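Local structure of transcriptional regulator, MarR family (3BJ6) at residues L83-T88 / W99-G104. The protein probably binds DNA as a MarR-family transcription factor, using a winged helix-turn-helix domain in each chain of a dimer. Residues are numbered along the deposited sequence; the frame is centred on the assembly and turned at random.
Sequences LIERRT and WLTPRG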
ATOM      1  N   LEU A  83     -27.870  -8.273   1.557  1.00 17.17           N
ATOM      2  CA  LEU A  83     -26.847  -8.868   0.681  1.00 17.47           C
ATOM      3  C   LEU A  83     -26.195 -10.124   1.255  1.00 18.14           C
ATOM      4  O   LEU A  83     -25.565 -10.896   0.517  1.00 18.65           O
ATOM      5  CB  LEU A  83     -25.765  -7.829   0.313  1.00 16.62           C
ATOM      6  CG  LEU A  83     -26.297  -6.489  -0.219  1.00 17.41           C
ATOM      7  CD1 LEU A  83     -25.141  -5.518  -0.544  1.00 16.54           C
ATOM      8  CD2 LEU A  83     -27.159  -6.731  -1.491  1.00 18.81           C
ATOM      9  N   ILE A  84     -26.308 -10.304   2.570  1.00 18.22           N
ATOM     10  CA  ILE A  84     -25.888 -11.540   3.218  1.00 18.17           C
ATOM     11  C   ILE A  84     -27.000 -11.940   4.192  1.00 18.73           C
ATOM     12  O   ILE A  84     -27.845 -11.129   4.552  1.00 18.77           O
ATOM     13  CB  ILE A  84     -24.528 -11.393   3.968  1.00 18.30           C
ATOM     14  CG1 ILE A  84     -24.667 -10.554   5.261  1.00 18.60           C
ATOM     15  CG2 ILE A  84     -23.428 -10.849   3.008  1.00 17.56           C
ATOM     16  CD1 ILE A  84     -23.378 -10.603   6.190  1.00 19.26           C
ATOM     17  N   GLU A  85     -26.971 -13.195   4.622  1.00 19.01           N
ATOM     18  CA  GLU A  85     -27.877 -13.691   5.639  1.00 19.07           C
ATOM     19  C   GLU A  85     -27.069 -14.525   6.630  1.00 18.36           C
ATOM     20  O   GLU A  85     -25.967 -15.016   6.313  1.00 17.55           O
ATOM     21  CB  GLU A  85     -28.987 -14.526   4.996  1.00 19.27           C
ATOM     22  CG  GLU A  85     -28.445 -15.828   4.418  1.00 20.96           C
ATOM     23  CD  GLU A  85     -29.497 -16.620   3.660  1.00 27.06           C
ATOM     24  OE1 GLU A  85     -29.563 -17.847   3.858  1.00 29.18           O
ATOM     25  OE2 GLU A  85     -30.263 -16.020   2.887  1.00 29.08           O
ATOM     26  N   ARG A  86     -27.594 -14.636   7.842  1.00 18.13           N
ATOM     27  CA  ARG A  86     -26.956 -15.419   8.897  1.00 18.38           C
ATOM     28  C   ARG A  86     -27.766 -16.710   9.031  1.00 18.48           C
ATOM     29  O   ARG A  86     -28.998 -16.666   9.072  1.00 17.44           O
ATOM     30  CB  ARG A  86     -26.884 -14.643  10.227  1.00 17.55           C
ATOM     31  CG  ARG A  86     -26.277 -15.448  11.420  1.00 19.51           C
ATOM     32  CD  ARG A  86     -26.426 -14.732  12.795  1.00 19.17           C
ATOM     33  NE  ARG A  86     -27.836 -14.373  13.087  1.00 18.17           N
ATOM     34  CZ  ARG A  86     -28.759 -15.216  13.541  1.00 15.52           C
ATOM     35  NH1 ARG A  86     -28.467 -16.489  13.787  1.00 17.26           N
ATOM     36  NH2 ARG A  86     -29.984 -14.780  13.748  1.00 16.41           N
ATOM     37  N   ARG A  87     -27.086 -17.849   9.078  1.00 17.83           N
ATOM     38  CA  ARG A  87     -27.770 -19.104   9.366  1.00 18.74           C
ATOM     39  C   ARG A  87     -27.357 -19.644  10.728  1.00 18.80           C
ATOM     40  O   ARG A  87     -26.271 -19.300  11.211  1.00 19.73           O
ATOM     41  CB  ARG A  87     -27.554 -20.123   8.241  1.00 19.09           C
ATOM     42  CG  ARG A  87     -27.958 -19.574   6.871  1.00 20.24           C
ATOM     43  CD  ARG A  87     -27.699 -20.596   5.757  1.00 21.57           C
ATOM     44  NE  ARG A  87     -27.904 -19.980   4.445  1.00 23.40           N
ATOM     45  CZ  ARG A  87     -27.501 -20.492   3.281  1.00 21.78           C
ATOM     46  NH1 ARG A  87     -27.730 -19.810   2.159  1.00 23.94           N
ATOM     47  NH2 ARG A  87     -26.885 -21.662   3.233  1.00 19.98           N
ATOM     48  N   THR A  88     -28.211 -20.448  11.364  1.00 19.59           N
ATOM     49  CA  THR A  88     -27.884 -21.018  12.680  1.00 21.34           C
ATOM     50  C   THR A  88     -26.678 -21.968  12.570  1.00 22.28           C
ATOM     51  O   THR A  88     -26.474 -22.626  11.521  1.00 21.43           O
ATOM     52  CB  THR A  88     -29.027 -21.866  13.297  1.00 21.96           C
ATOM     53  OG1 THR A  88     -29.307 -22.952  12.417  1.00 23.51           O
ATOM     54  CG2 THR A  88     -30.254 -21.074  13.429  1.00 22.78           C
ATOM     55  N   TRP A  99     -23.778 -16.185   4.723  1.00 17.02           N
ATOM     56  CA  TRP A  99     -23.819 -16.523   3.304  1.00 18.83           C
ATOM     57  C   TRP A  99     -24.287 -15.350   2.492  1.00 18.67           C
ATOM     58  O   TRP A  99     -25.178 -14.642   2.927  1.00 19.50           O
ATOM     59  CB  TRP A  99     -24.823 -17.653   3.059  1.00 18.04           C
ATOM     60  CG  TRP A  99     -24.286 -19.059   3.329  1.00 19.46           C
ATOM     61  CD1 TRP A  99     -23.832 -19.953   2.408  1.00 19.15           C
ATOM     62  CD2 TRP A  99     -24.201 -19.706   4.589  1.00 20.52           C
ATOM     63  NE1 TRP A  99     -23.449 -21.127   3.019  1.00 21.06           N
ATOM     64  CE2 TRP A  99     -23.673 -21.002   4.364  1.00 20.56           C
ATOM     65  CE3 TRP A  99     -24.502 -19.318   5.897  1.00 19.95           C
ATOM     66  CZ2 TRP A  99     -23.451 -21.912   5.403  1.00 20.34           C
ATOM     67  CZ3 TRP A  99     -24.287 -20.218   6.914  1.00 19.07           C
ATOM     68  CH2 TRP A  99     -23.758 -21.498   6.670  1.00 19.77           C
ATOM     69  N   LEU A 100     -23.761 -15.188   1.279  1.00 18.64           N
ATOM     70  CA  LEU A 100     -24.342 -14.224   0.339  1.00 18.79           C
ATOM     71  C   LEU A 100     -25.814 -14.581   0.051  1.00 19.45           C
ATOM     72  O   LEU A 100     -26.170 -15.774  -0.007  1.00 17.78           O
ATOM     73  CB  LEU A 100     -23.569 -14.235  -0.990  1.00 19.00           C
ATOM     74  CG  LEU A 100     -22.125 -13.704  -0.933  1.00 19.51           C
ATOM     75  CD1 LEU A 100     -21.364 -14.086  -2.186  1.00 18.73           C
ATOM     76  CD2 LEU A 100     -22.129 -12.167  -0.734  1.00 18.32           C
ATOM     77  N   THR A 101     -26.655 -13.558  -0.113  1.00 19.08           N
ATOM     78  CA  THR A 101     -27.986 -13.766  -0.684  1.00 19.59           C
ATOM     79  C   THR A 101     -27.847 -13.715  -2.216  1.00 19.37           C
ATOM     80  O   THR A 101     -26.778 -13.348  -2.717  1.00 18.48           O
ATOM     81  CB  THR A 101     -28.958 -12.661  -0.249  1.00 19.38           C
ATOM     82  OG1 THR A 101     -28.466 -11.390  -0.706  1.00 21.18           O
ATOM     83  CG2 THR A 101     -29.135 -12.642   1.262  1.00 19.50           C
ATOM     84  N   PRO A 102     -28.896 -14.131  -2.967  1.00 19.95           N
ATOM     85  CA  PRO A 102     -28.809 -13.985  -4.426  1.00 19.74           C
ATOM     86  C   PRO A 102     -28.473 -12.546  -4.888  1.00 19.52           C
ATOM     87  O   PRO A 102     -27.691 -12.383  -5.820  1.00 20.18           O
ATOM     88  CB  PRO A 102     -30.201 -14.435  -4.915  1.00 20.32           C
ATOM     89  CG  PRO A 102     -30.640 -15.455  -3.861  1.00 21.08           C
ATOM     90  CD  PRO A 102     -30.140 -14.813  -2.550  1.00 19.41           C
ATOM     91  N   ARG A 103     -29.026 -11.534  -4.231  1.00 19.32           N
ATOM     92  CA  ARG A 103     -28.649 -10.119  -4.521  1.00 20.22           C
ATOM     93  C   ARG A 103     -27.175  -9.821  -4.246  1.00 19.11           C
ATOM     94  O   ARG A 103     -26.488  -9.198  -5.066  1.00 18.44           O
ATOM     95  CB  ARG A 103     -29.549  -9.139  -3.729  1.00 20.78           C
ATOM     96  CG  ARG A 103     -29.333  -7.643  -4.072  1.00 23.83           C
ATOM     97  CD  ARG A 103     -29.461  -7.331  -5.597  1.00 28.41           C
ATOM     98  NE  ARG A 103     -29.095  -5.935  -5.884  1.00 33.31           N
ATOM     99  CZ  ARG A 103     -28.536  -5.506  -7.022  1.00 35.30           C
ATOM    100  NH1 ARG A 103     -28.267  -6.361  -8.020  1.00 35.55           N
ATOM    101  NH2 ARG A 103     -28.230  -4.215  -7.160  1.00 33.74           N
ATOM    102  N   GLY A 104     -26.689 -10.246  -3.082  1.00 19.00           N
ATOM    103  CA  GLY A 104     -25.256 -10.085  -2.762  1.00 20.09           C
ATOM    104  C   GLY A 104     -24.380 -10.765  -3.782  1.00 20.64           C
ATOM    105  O   GLY A 104     -23.355 -10.221  -4.203  1.00 20.87           O
TER
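The guanidinium of R87 lies flat over the indole of W99 on the wing of the winged helix-turn-helix domain, the beta hairpin of strands 84-87 and 97-100. The pair is a worked example of how a cation, an aromatic ring and an anion can share one face of a sheet. The two planes are 7° apart, and R87 CZ sits 3.6 Å from the centroid of the W99 five-membered ring, a cation-pi stack. The extended arginine chain (chi2 179°) runs CD over the face of the six-membered ring, 3.4 Å from W99 CE3, in a CH-pi contact, and brings the guanidinium on to the five-membered ring. E85, on the same face, holds the guanidinium from its edge: R87 NE donates to E85 OE1 at 2.8 Å, on the anti side of the carboxylate, and a weak bond from R87 NH1 reaches the same oxygen. Without the indole, as with an alanine at W99, the R87 guanidinium would probably lose its flat support and be freer to turn about its salt bridge to E85. Beneath these side chains, E85 and W99 form an antiparallel hydrogen-bonded pair; E85 N to W99 O and W99 N to E85 O are both 2.9 Å. Their neighbours I84 and L100 form a non-hydrogen-bonded pair on the opposite face; the side chains diverge but still brush at I84 CG2 and L100 CD2, 4.2 Å apart. There I84 packs on helix 68-80 and both meet helix 40-51, joining the wing to the core of the domain. Just ahead of strand 84-87, L83 CD2 rests 3.5 Å from R103 CG, on the first turn of helix 102-123. T101 caps that helix: OG1 stands between its own backbone N and carbonyl carbon (chi1 61°), bonded to G82 O and accepting from G104 N, while T101 N donates to L83 O at 2.9 Å from above the carbonyl plane.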